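Local coordinates for protein diaminopimelate decarboxylase (Aquifex aeolicus, PDB 2P3E) that probably catalyses the pyridoxal-phosphate-dependent decarboxylation of meso-diaminopimelate to L-lysine, the last step of lysine biosynthesis by the diaminopimelate pathway, at residues L3-Y7 and K248-E252; A50-F55 and P258-A262; P101-A107 and S122-N128; Q184-E188 and S228-F234. One frame throughout, in Å; residues are numbered along the deposited sequence.

Contact 1: residues L3-Y7 and K248-E252; sequences LLKEY and KYKPE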
# COMPACT_ATOMS: atom_id res chain seq x y z
N LEU B 3 -9.82 -19.94 -22.73
CA LEU B 3 -9.70 -19.26 -21.42
C LEU B 3 -8.99 -17.90 -21.48
O LEU B 3 -9.55 -16.90 -21.05
CB LEU B 3 -9.06 -20.17 -20.37
CG LEU B 3 -8.99 -19.59 -18.94
CD1 LEU B 3 -10.40 -19.31 -18.35
CD2 LEU B 3 -8.16 -20.46 -18.02
N LEU B 4 -7.78 -17.87 -22.03
CA LEU B 4 -6.98 -16.64 -22.07
C LEU B 4 -7.67 -15.49 -22.78
O LEU B 4 -7.63 -14.35 -22.32
CB LEU B 4 -5.60 -16.88 -22.68
CG LEU B 4 -4.62 -17.64 -21.80
CD1 LEU B 4 -3.22 -17.36 -22.31
CD2 LEU B 4 -4.76 -17.25 -20.32
N LYS B 5 -8.32 -15.78 -23.90
CA LYS B 5 -9.09 -14.76 -24.63
C LYS B 5 -10.35 -14.28 -23.90
O LYS B 5 -10.83 -13.17 -24.15
CB LYS B 5 -9.42 -15.24 -26.06
CG LYS B 5 -8.18 -15.29 -26.97
CD LYS B 5 -8.48 -15.96 -28.30
CE LYS B 5 -7.19 -16.44 -28.99
NZ LYS B 5 -6.60 -15.44 -29.92
N GLU B 6 -10.88 -15.11 -23.00
CA GLU B 6 -11.97 -14.70 -22.12
C GLU B 6 -11.53 -13.60 -21.18
O GLU B 6 -12.33 -12.73 -20.82
CB GLU B 6 -12.51 -15.88 -21.31
CG GLU B 6 -13.26 -16.93 -22.16
CD GLU B 6 -13.70 -18.12 -21.35
OE1 GLU B 6 -13.30 -18.26 -20.17
OE2 GLU B 6 -14.45 -18.95 -21.90
N TYR B 7 -10.26 -13.64 -20.77
CA TYR B 7 -9.69 -12.55 -19.97
C TYR B 7 -9.46 -11.32 -20.82
O TYR B 7 -9.93 -10.22 -20.49
CB TYR B 7 -8.38 -13.01 -19.31
CG TYR B 7 -8.60 -13.92 -18.13
CD1 TYR B 7 -8.97 -13.39 -16.89
CD2 TYR B 7 -8.44 -15.31 -18.24
CE1 TYR B 7 -9.20 -14.20 -15.81
CE2 TYR B 7 -8.66 -16.14 -17.16
CZ TYR B 7 -9.03 -15.58 -15.93
OH TYR B 7 -9.23 -16.36 -14.84
N LYS B 248 -13.98 -10.58 -15.08
CA LYS B 248 -13.53 -11.95 -14.91
C LYS B 248 -12.21 -11.97 -14.18
O LYS B 248 -11.21 -11.46 -14.66
CB LYS B 248 -13.43 -12.64 -16.28
CG LYS B 248 -13.08 -14.16 -16.21
CD LYS B 248 -12.59 -14.68 -17.57
CE LYS B 248 -12.47 -16.20 -17.56
NZ LYS B 248 -13.81 -16.84 -17.53
N TYR B 249 -12.21 -12.55 -12.98
CA TYR B 249 -10.96 -12.84 -12.27
C TYR B 249 -10.64 -14.34 -12.27
O TYR B 249 -9.52 -14.74 -12.58
CB TYR B 249 -11.03 -12.35 -10.82
CG TYR B 249 -10.81 -10.85 -10.65
CD1 TYR B 249 -9.54 -10.28 -10.81
CD2 TYR B 249 -11.87 -10.03 -10.28
CE1 TYR B 249 -9.33 -8.89 -10.63
CE2 TYR B 249 -11.68 -8.64 -10.09
CZ TYR B 249 -10.41 -8.08 -10.29
OH TYR B 249 -10.21 -6.73 -10.12
N LYS B 250 -11.64 -15.15 -11.91
CA LYS B 250 -11.49 -16.60 -11.84
C LYS B 250 -11.87 -17.25 -13.17
O LYS B 250 -12.72 -16.71 -13.91
CB LYS B 250 -12.33 -17.15 -10.68
CG LYS B 250 -11.84 -16.73 -9.33
CD LYS B 250 -12.90 -16.94 -8.29
CE LYS B 250 -12.33 -16.79 -6.91
NZ LYS B 250 -13.36 -17.09 -5.89
N PRO B 251 -11.24 -18.40 -13.50
CA PRO B 251 -11.53 -19.06 -14.79
C PRO B 251 -13.03 -19.30 -14.99
O PRO B 251 -13.51 -19.20 -16.12
CB PRO B 251 -10.79 -20.40 -14.67
CG PRO B 251 -9.65 -20.09 -13.74
CD PRO B 251 -10.24 -19.15 -12.72
N GLU B 252 -13.74 -19.58 -13.90
CA GLU B 252 -15.18 -19.86 -13.92
C GLU B 252 -16.09 -18.62 -13.88
O GLU B 252 -17.30 -18.76 -14.06
CB GLU B 252 -15.57 -20.81 -12.77
CG GLU B 252 -15.47 -20.19 -11.35
CD GLU B 252 -14.08 -20.35 -10.69
OE1 GLU B 252 -13.08 -20.56 -11.41
OE2 GLU B 252 -14.00 -20.26 -9.45

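Contact 2: residues A50-F55 and P258-A262; sequences AYRKAF and PQDLA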
# COMPACT_ATOMS: atom_id res chain seq x y z
N ALA B 50 -17.74 -0.09 -25.63
CA ALA B 50 -18.86 -0.95 -25.23
C ALA B 50 -19.89 -0.22 -24.37
O ALA B 50 -21.10 -0.41 -24.54
CB ALA B 50 -18.37 -2.21 -24.54
N TYR B 51 -19.41 0.62 -23.45
CA TYR B 51 -20.28 1.48 -22.64
C TYR B 51 -20.99 2.52 -23.51
O TYR B 51 -22.20 2.74 -23.37
CB TYR B 51 -19.47 2.16 -21.52
CG TYR B 51 -19.35 1.31 -20.28
CD1 TYR B 51 -18.19 0.58 -20.02
CD2 TYR B 51 -20.40 1.24 -19.36
CE1 TYR B 51 -18.08 -0.20 -18.85
CE2 TYR B 51 -20.31 0.45 -18.19
CZ TYR B 51 -19.15 -0.26 -17.95
OH TYR B 51 -19.06 -1.01 -16.81
N ARG B 52 -20.24 3.17 -24.41
CA ARG B 52 -20.80 4.17 -25.30
C ARG B 52 -21.91 3.60 -26.19
O ARG B 52 -22.95 4.24 -26.37
CB ARG B 52 -19.72 4.79 -26.19
CG ARG B 52 -18.65 5.57 -25.45
CD ARG B 52 -19.13 6.96 -25.05
CZ ARG B 52 -19.55 9.91 -23.27
NH1 ARG B 52 -20.40 10.88 -23.63
NH2 ARG B 52 -18.80 10.02 -22.18
N LYS B 53 -21.67 2.42 -26.75
CA LYS B 53 -22.63 1.74 -27.61
C LYS B 53 -23.86 1.31 -26.80
O LYS B 53 -25.00 1.53 -27.23
CB LYS B 53 -21.97 0.54 -28.30
CG LYS B 53 -22.90 -0.29 -29.14
CD LYS B 53 -22.14 -1.40 -29.88
CE LYS B 53 -23.10 -2.38 -30.56
NZ LYS B 53 -22.31 -3.28 -31.45
N ALA B 54 -23.63 0.72 -25.62
CA ALA B 54 -24.73 0.32 -24.72
C ALA B 54 -25.58 1.47 -24.18
O ALA B 54 -26.79 1.32 -24.04
CB ALA B 54 -24.21 -0.56 -23.57
N PHE B 55 -24.93 2.61 -23.88
CA PHE B 55 -25.58 3.81 -23.33
C PHE B 55 -25.20 5.05 -24.17
O PHE B 55 -24.44 5.92 -23.71
CB PHE B 55 -25.19 4.05 -21.86
CG PHE B 55 -25.63 2.95 -20.92
CD1 PHE B 55 -26.83 3.05 -20.22
CD2 PHE B 55 -24.83 1.83 -20.71
CE1 PHE B 55 -27.22 2.04 -19.34
CE2 PHE B 55 -25.22 0.82 -19.83
CZ PHE B 55 -26.41 0.93 -19.14
N PRO B 258 -21.59 -4.27 -20.60
CA PRO B 258 -22.40 -3.06 -20.50
C PRO B 258 -23.79 -3.21 -21.14
O PRO B 258 -24.77 -2.73 -20.59
CB PRO B 258 -21.56 -2.02 -21.25
CG PRO B 258 -20.15 -2.48 -21.01
CD PRO B 258 -20.23 -3.98 -21.08
N GLN B 259 -23.87 -3.89 -22.28
CA GLN B 259 -25.17 -4.13 -22.93
C GLN B 259 -26.17 -4.89 -22.04
O GLN B 259 -27.38 -4.64 -22.14
CB GLN B 259 -25.04 -4.83 -24.29
CG GLN B 259 -26.34 -4.78 -25.11
CD GLN B 259 -26.82 -3.36 -25.40
OE1 GLN B 259 -26.08 -2.53 -25.94
NE2 GLN B 259 -28.06 -3.07 -25.03
N ASP B 260 -25.67 -5.81 -21.21
CA ASP B 260 -26.54 -6.49 -20.24
C ASP B 260 -27.16 -5.53 -19.21
O ASP B 260 -28.32 -5.70 -18.83
CB ASP B 260 -25.81 -7.62 -19.50
CG ASP B 260 -25.21 -8.64 -20.44
OD1 ASP B 260 -25.89 -8.99 -21.42
OD2 ASP B 260 -24.05 -9.08 -20.21
N LEU B 261 -26.37 -4.55 -18.77
CA LEU B 261 -26.87 -3.53 -17.84
C LEU B 261 -27.87 -2.63 -18.54
O LEU B 261 -28.90 -2.31 -17.96
CB LEU B 261 -25.72 -2.71 -17.25
CG LEU B 261 -26.12 -1.67 -16.19
CD1 LEU B 261 -26.66 -2.30 -14.90
CD2 LEU B 261 -24.93 -0.71 -15.89
N ALA B 262 -27.58 -2.25 -19.78
CA ALA B 262 -28.49 -1.40 -20.54
C ALA B 262 -29.85 -2.10 -20.73
O ALA B 262 -30.89 -1.46 -20.60
CB ALA B 262 -27.89 -1.01 -21.89
O HOH W 1 -28.72 0.00 -25.45

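Contact 3: residues P101-A107 and S122-N128; sequences PERIVYA and SEILMFN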
# COMPACT_ATOMS: atom_id res chain seq x y z
N PRO B 101 -13.74 19.94 -17.10
CA PRO B 101 -14.53 19.93 -15.85
C PRO B 101 -16.02 19.72 -16.06
O PRO B 101 -16.69 19.23 -15.16
CB PRO B 101 -14.26 21.31 -15.24
CG PRO B 101 -13.65 22.11 -16.33
CD PRO B 101 -12.89 21.15 -17.17
N GLU B 102 -16.54 20.09 -17.23
CA GLU B 102 -17.92 19.80 -17.60
C GLU B 102 -18.22 18.29 -17.68
O GLU B 102 -19.39 17.88 -17.70
CB GLU B 102 -18.29 20.51 -18.91
CG GLU B 102 -18.25 22.05 -18.82
CD GLU B 102 -16.87 22.65 -19.02
OE1 GLU B 102 -15.91 21.89 -19.23
OE2 GLU B 102 -16.73 23.89 -18.95
N ARG B 103 -17.18 17.45 -17.72
CA ARG B 103 -17.37 15.99 -17.70
C ARG B 103 -16.77 15.37 -16.41
O ARG B 103 -16.55 14.17 -16.35
CB ARG B 103 -16.76 15.35 -18.93
CG ARG B 103 -17.29 15.89 -20.29
CD ARG B 103 -17.08 14.90 -21.44
NE ARG B 103 -15.71 14.39 -21.53
CZ ARG B 103 -14.82 14.66 -22.50
NH1 ARG B 103 -15.16 15.46 -23.52
NH2 ARG B 103 -13.60 14.12 -22.46
N ILE B 104 -16.54 16.18 -15.39
CA ILE B 104 -15.94 15.70 -14.14
C ILE B 104 -16.94 15.72 -12.99
O ILE B 104 -17.60 16.74 -12.75
CB ILE B 104 -14.67 16.52 -13.78
CG1 ILE B 104 -13.62 16.38 -14.89
CG2 ILE B 104 -14.13 16.16 -12.35
CD1 ILE B 104 -12.32 17.15 -14.64
N VAL B 105 -17.06 14.57 -12.30
CA VAL B 105 -17.88 14.47 -11.10
C VAL B 105 -17.00 14.06 -9.90
O VAL B 105 -16.06 13.28 -10.05
CB VAL B 105 -19.08 13.48 -11.28
CG1 VAL B 105 -20.05 13.98 -12.38
CG2 VAL B 105 -18.59 12.06 -11.60
N TYR B 106 -17.32 14.57 -8.72
CA TYR B 106 -16.42 14.44 -7.58
C TYR B 106 -17.15 13.73 -6.44
O TYR B 106 -18.07 14.30 -5.84
CB TYR B 106 -15.92 15.84 -7.15
CG TYR B 106 -14.77 15.92 -6.12
CD1 TYR B 106 -14.10 17.14 -5.92
CD2 TYR B 106 -14.33 14.82 -5.39
CE1 TYR B 106 -13.05 17.26 -4.99
CE2 TYR B 106 -13.28 14.94 -4.46
CZ TYR B 106 -12.65 16.16 -4.27
OH TYR B 106 -11.60 16.29 -3.36
N ALA B 107 -16.73 12.50 -6.15
CA ALA B 107 -17.34 11.71 -5.08
C ALA B 107 -16.44 11.55 -3.85
O ALA B 107 -15.35 12.10 -3.79
CB ALA B 107 -17.76 10.36 -5.59
N SER B 122 -12.88 25.15 -10.55
CA SER B 122 -12.80 24.49 -11.83
C SER B 122 -14.17 24.34 -12.50
O SER B 122 -14.24 23.94 -13.65
CB SER B 122 -12.14 23.11 -11.70
OG SER B 122 -10.79 23.24 -11.25
N GLU B 123 -15.25 24.67 -11.77
CA GLU B 123 -16.62 24.52 -12.28
C GLU B 123 -16.92 23.08 -12.77
O GLU B 123 -17.38 22.87 -13.89
CB GLU B 123 -16.90 25.56 -13.38
CG GLU B 123 -16.85 27.01 -12.89
CD GLU B 123 -18.15 27.48 -12.19
OE1 GLU B 123 -19.10 26.69 -11.97
OE2 GLU B 123 -18.22 28.68 -11.86
N ILE B 124 -16.64 22.09 -11.92
CA ILE B 124 -16.87 20.69 -12.30
C ILE B 124 -18.38 20.47 -12.47
O ILE B 124 -19.17 21.29 -12.00
CB ILE B 124 -16.26 19.69 -11.28
CG1 ILE B 124 -16.90 19.86 -9.90
CG2 ILE B 124 -14.73 19.83 -11.24
CD1 ILE B 124 -16.71 18.67 -8.98
N LEU B 125 -18.77 19.39 -13.15
CA LEU B 125 -20.17 19.11 -13.46
C LEU B 125 -21.02 19.02 -12.19
O LEU B 125 -22.07 19.67 -12.08
CB LEU B 125 -20.30 17.84 -14.31
CG LEU B 125 -21.70 17.46 -14.80
CD1 LEU B 125 -22.34 18.57 -15.69
CD2 LEU B 125 -21.65 16.14 -15.56
N MET B 126 -20.53 18.24 -11.22
CA MET B 126 -21.32 17.90 -10.07
C MET B 126 -20.47 17.35 -8.92
O MET B 126 -19.59 16.52 -9.14
CB MET B 126 -22.32 16.83 -10.51
CG MET B 126 -23.42 16.48 -9.56
SD MET B 126 -24.68 15.60 -10.49
CE MET B 126 -24.09 13.90 -10.54
N PHE B 127 -20.75 17.83 -7.71
CA PHE B 127 -20.29 17.21 -6.47
C PHE B 127 -21.30 16.16 -6.00
O PHE B 127 -22.50 16.47 -5.80
CB PHE B 127 -20.12 18.25 -5.37
CG PHE B 127 -19.00 19.22 -5.61
CD1 PHE B 127 -17.72 18.98 -5.11
CD2 PHE B 127 -19.22 20.37 -6.38
CE1 PHE B 127 -16.68 19.88 -5.36
CE2 PHE B 127 -18.18 21.28 -6.63
CZ PHE B 127 -16.92 21.04 -6.11
N ASN B 128 -20.84 14.93 -5.83
CA ASN B 128 -21.64 13.89 -5.19
C ASN B 128 -21.39 13.91 -3.69
O ASN B 128 -20.36 13.43 -3.20
CB ASN B 128 -21.38 12.50 -5.82
CG ASN B 128 -21.84 12.44 -7.26
OD1 ASN B 128 -22.89 12.99 -7.61
ND2 ASN B 128 -21.07 11.77 -8.10

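Contact 4: residues Q184-E188 and S228-F234; sequences QKEYE and SLTQKGF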
# COMPACT_ATOMS: atom_id res chain seq x y z
N GLN B 184 -34.38 12.80 1.00
CA GLN B 184 -35.25 13.91 0.64
C GLN B 184 -35.11 15.08 1.62
O GLN B 184 -35.20 16.24 1.22
CB GLN B 184 -36.70 13.44 0.53
CG GLN B 184 -37.47 14.16 -0.57
CD GLN B 184 -38.74 13.44 -0.97
OE1 GLN B 184 -39.84 13.93 -0.72
NE2 GLN B 184 -38.60 12.27 -1.58
N LYS B 185 -34.86 14.75 2.89
CA LYS B 185 -34.56 15.74 3.93
C LYS B 185 -33.28 16.52 3.65
O LYS B 185 -33.22 17.72 3.92
CB LYS B 185 -34.48 15.08 5.31
CG LYS B 185 -35.85 14.76 5.93
CD LYS B 185 -35.71 14.26 7.37
CE LYS B 185 -35.64 12.72 7.44
NZ LYS B 185 -35.54 12.25 8.85
N GLU B 186 -32.27 15.84 3.12
CA GLU B 186 -31.06 16.53 2.70
C GLU B 186 -31.26 17.42 1.47
O GLU B 186 -30.62 18.45 1.36
CB GLU B 186 -29.89 15.55 2.49
CG GLU B 186 -29.17 15.21 3.79
CD GLU B 186 -27.93 14.37 3.57
OE1 GLU B 186 -27.05 14.77 2.77
OE2 GLU B 186 -27.84 13.31 4.22
N TYR B 187 -32.12 17.00 0.54
CA TYR B 187 -32.44 17.81 -0.64
C TYR B 187 -33.19 19.08 -0.24
O TYR B 187 -32.92 20.17 -0.76
CB TYR B 187 -33.24 17.00 -1.66
CG TYR B 187 -32.37 16.17 -2.57
CD1 TYR B 187 -32.15 14.82 -2.33
CD2 TYR B 187 -31.73 16.76 -3.66
CE1 TYR B 187 -31.32 14.06 -3.15
CE2 TYR B 187 -30.90 16.01 -4.51
CZ TYR B 187 -30.69 14.67 -4.24
OH TYR B 187 -29.88 13.94 -5.06
N GLU B 188 -34.11 18.92 0.71
CA GLU B 188 -34.83 20.07 1.28
C GLU B 188 -33.88 21.04 1.98
O GLU B 188 -33.97 22.25 1.77
CB GLU B 188 -35.94 19.61 2.22
CG GLU B 188 -37.15 18.97 1.49
CD GLU B 188 -37.90 19.95 0.57
OE1 GLU B 188 -37.68 21.18 0.71
OE2 GLU B 188 -38.70 19.48 -0.28
N SER B 228 -40.29 11.83 -7.19
CA SER B 228 -40.70 12.58 -6.01
C SER B 228 -40.08 13.99 -5.95
O SER B 228 -40.78 14.97 -5.66
CB SER B 228 -40.35 11.77 -4.77
OG SER B 228 -40.82 12.42 -3.61
N LEU B 229 -38.77 14.10 -6.21
CA LEU B 229 -38.10 15.41 -6.24
C LEU B 229 -38.62 16.31 -7.37
O LEU B 229 -38.79 17.52 -7.17
CB LEU B 229 -36.57 15.25 -6.34
CG LEU B 229 -35.88 14.59 -5.14
CD1 LEU B 229 -34.41 14.34 -5.42
CD2 LEU B 229 -36.07 15.43 -3.86
N THR B 230 -38.85 15.73 -8.55
CA THR B 230 -39.39 16.48 -9.69
C THR B 230 -40.79 17.05 -9.38
O THR B 230 -41.09 18.19 -9.72
CB THR B 230 -39.40 15.65 -10.99
OG1 THR B 230 -38.06 15.21 -11.29
CG2 THR B 230 -39.91 16.49 -12.18
N GLN B 231 -41.62 16.24 -8.72
CA GLN B 231 -42.95 16.68 -8.26
C GLN B 231 -42.85 17.84 -7.25
O GLN B 231 -43.64 18.79 -7.30
CB GLN B 231 -43.72 15.50 -7.68
CG GLN B 231 -45.16 15.82 -7.25
NE2 GLN B 231 -48.21 15.82 -5.41
N LYS B 232 -41.86 17.76 -6.36
CA LYS B 232 -41.61 18.81 -5.36
C LYS B 232 -40.98 20.09 -5.93
O LYS B 232 -40.79 21.06 -5.21
CB LYS B 232 -40.78 18.28 -4.18
CG LYS B 232 -41.50 17.20 -3.41
CD LYS B 232 -40.87 16.93 -2.06
CE LYS B 232 -41.74 15.97 -1.25
NZ LYS B 232 -43.11 16.51 -0.97
N GLY B 233 -40.66 20.09 -7.22
CA GLY B 233 -40.13 21.29 -7.85
C GLY B 233 -38.62 21.34 -8.08
O GLY B 233 -38.11 22.36 -8.55
N PHE B 234 -37.90 20.26 -7.78
CA PHE B 234 -36.46 20.21 -8.05
C PHE B 234 -36.20 19.93 -9.54
O PHE B 234 -36.99 19.23 -10.19
CB PHE B 234 -35.75 19.13 -7.20
CG PHE B 234 -35.78 19.40 -5.72
CD1 PHE B 234 -34.72 20.06 -5.10
CD2 PHE B 234 -36.86 18.99 -4.95
CE1 PHE B 234 -34.74 20.31 -3.72
CE2 PHE B 234 -36.89 19.24 -3.58
CZ PHE B 234 -35.83 19.90 -2.96

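Contact 1: residues L3-Y7 and K248-E252
Tyr-7 and Lys-248 mark the closer end of the approach between helix 3-7 and the loop 248-252, with their CA atoms 6.4 Å apart. The Lys-248 chain runs across the Tyr-7 ring at about a right angle, and its CD sits over the ring centre in a CH-pi contact, 3.8 Å from the centroid. Beyond CD the chain bends (chi4 70°), carrying NZ past the ring to Glu-6. There NZ forms a salt bridge with Glu-6 OE1 at 3.0 Å, reached from above the carboxylate plane. The same ammonium donates to Pro-251 O at 2.8 Å and to Asp-253 O, so three oxygens grip it. At the far end of its ring, Tyr-7 OH donates to Tyr-249 O at 2.8 Å, from above the carbonyl plane. Leu-3 CD1 adds an apolar touch on Pro-251 CB. A leucine in place of Tyr-7 would probably leave the carbonyl of Tyr-249 without its phenol donor and Lys-248 CD without a flat surface beneath it. The N-terminal helix is thus tied by charge, hydroxyl and ring face to a loop whose Tyr-249 hydroxyl bonds to Arg-282, a probable substrate-binding residue.

Contact 2: residues A50-F55 and P258-A262
Pro-258 is a bump set into a hollow of helix 41-54: its CG stands over the centre of the Tyr-51 ring, 3.7 Å from the centroid, while its CB settles against Ala-50 O and Ala-54 CB. The ring of Tyr-51 is the floor of this hollow, and Ala-50 CB touches the proline CG at 4.0 Å. Small residues let the two backbones come close: the axes of segments 50-54 and 258-262 approach to 8.7 Å and run 25° from parallel. Ala-54 fills the next hollow, its methyl enclosed by Pro-258 CB, Gln-259 and Ala-262 CB. These are neighbouring outer helices of the TIM barrel: helix 41-54 leads into strand 59-63 and helix 258-269 into strand 275-278, two strands that pair side by side. Tyr-51 reaches inward to the barrel, where its hydroxyl bonds to Ser-283 and its ring touches Pro-280, a probable cofactor-binding residue. An alanine in place of Tyr-51 would probably open a gap beneath the Pro-258 ring and leave Ser-283 without its phenol partner. Just past helix 41-54, Phe-55 holds CG anti to its carbonyl carbon (chi1 -63°), which brings CZ to Ala-262; Ala-262 CB lies over one ring face, offset toward the rim, and Phe-55 CZ also meets Leu-261 CD2 at 3.9 Å. A water bridges the helices, donating to Ala-54 O at 2.7 Å and accepting from Gln-259 NE2, which also bonds to Asp-263.

Contact 3: residues P101-A107 and S122-N128
A beta-alpha-beta crossover of the TIM barrel joins these residues: strand 104-106 passes through helix 113-121 to strand 126-129, and the two strands pair in parallel. Val-105 bridges Met-126 and Tyr-106 bridges Phe-127. Tyr-106 is held through both polar backbone atoms, its N donating to Met-126 O at 3.0 Å and its O accepting from Asn-128 N at 2.8 Å. Nearer the start of the pair, the N-H of Leu-125 is shared between Ile-104 O, at 2.9 Å and in the carbonyl plane, and Pro-101 O, where the bond is weak. The chain reaches this point through a Schellman motif at Glu-123, which closes helix 113-121 and whose carboxylate forms a salt bridge with Arg-150.

Side chains divide between the two surfaces of the sheet. Val-105 CG1 lies alongside Met-126 CB on the inner surface, where both residues touch Asp-240 of strand 238-240 and Val-105 also borders Glu-279, a probable cofactor-binding residue. Tyr-106 and Phe-127 turn outward onto helix 113-121. Their rings are inclined by 30° and slid apart, so they barely overlap, though Tyr-106 CD1 and Phe-127 CE1 still meet at 3.8 Å. The Tyr-106 hydroxyl bonds to Gly-110 O. Ile-124 packs against both: with CG1 placed between its own backbone N and carbonyl carbon (chi1 62°), it sends CD1 over the centre of the Phe-127 ring, 3.6 Å above the plane, and to within 3.5 Å of Tyr-106 CB.

Contact 4: residues Q184-E188 and S228-F234
Tyr-187 can be followed outward from its helix against Leu-229 and Phe-234. Its CB meets Leu-229 CD2 at 3.9 Å and Phe-234 CZ slightly farther off. From CG onward the ring lies across the leucine at about a right angle, and Leu-229 CD1 stands over the ring centre, 3.7 Å from the centroid. With CG anti to the carbonyl carbon (chi1 -85°), the ring runs on to the barrel wall. At its tip the hydroxyl bonds to Gly-200 O and Ile-153 N, so two neighbouring strands, 196-202 and 149-156, anchor it. In TIM-barrel terms, helices 183-191 and 214-231 flank strand 196-202 in sequence and pack outside it, away from the annotated sites. Helix 214-231 ends in a Schellman motif at Gly-233, whose positive phi would jam a side chain against the preceding carbonyl. That turn delivers Phe-234 back to the neighbouring helix, CE1 lying 3.5 Å from Tyr-187 O. At the edge of the Phe-234 ring, near its plane, Glu-188 OE2 comes to 3.8 Å from CE2, the carboxylate plane steeply turned against the ring. Gln-184 CG also rests on Leu-229 CD2.

In the fold
Contacts 2, 3 and 4 all belong to the TIM barrel that binds the cofactor in this family, whereas contact 1 fastens the N-terminal helix to a loop of it. Along the chain, contact 3 closes before contact 4 opens, and both fall between the segments of contact 2; the segments of contacts 1 and 2 alternate. Contacts 2 and 3 come within about 5 Å at their nearest atoms without touching, and the centres of contacts 3 and 4 lie about 21 Å apart. Contact centres are about 20 Å apart for 1 and 2, and about 44 Å for 1 and 4. Contacts 2 to 4 thus lie round one barrel, in its strands and the helices outside them, while the loop 248-252, late in the barrel, comes back to the N-terminal helix.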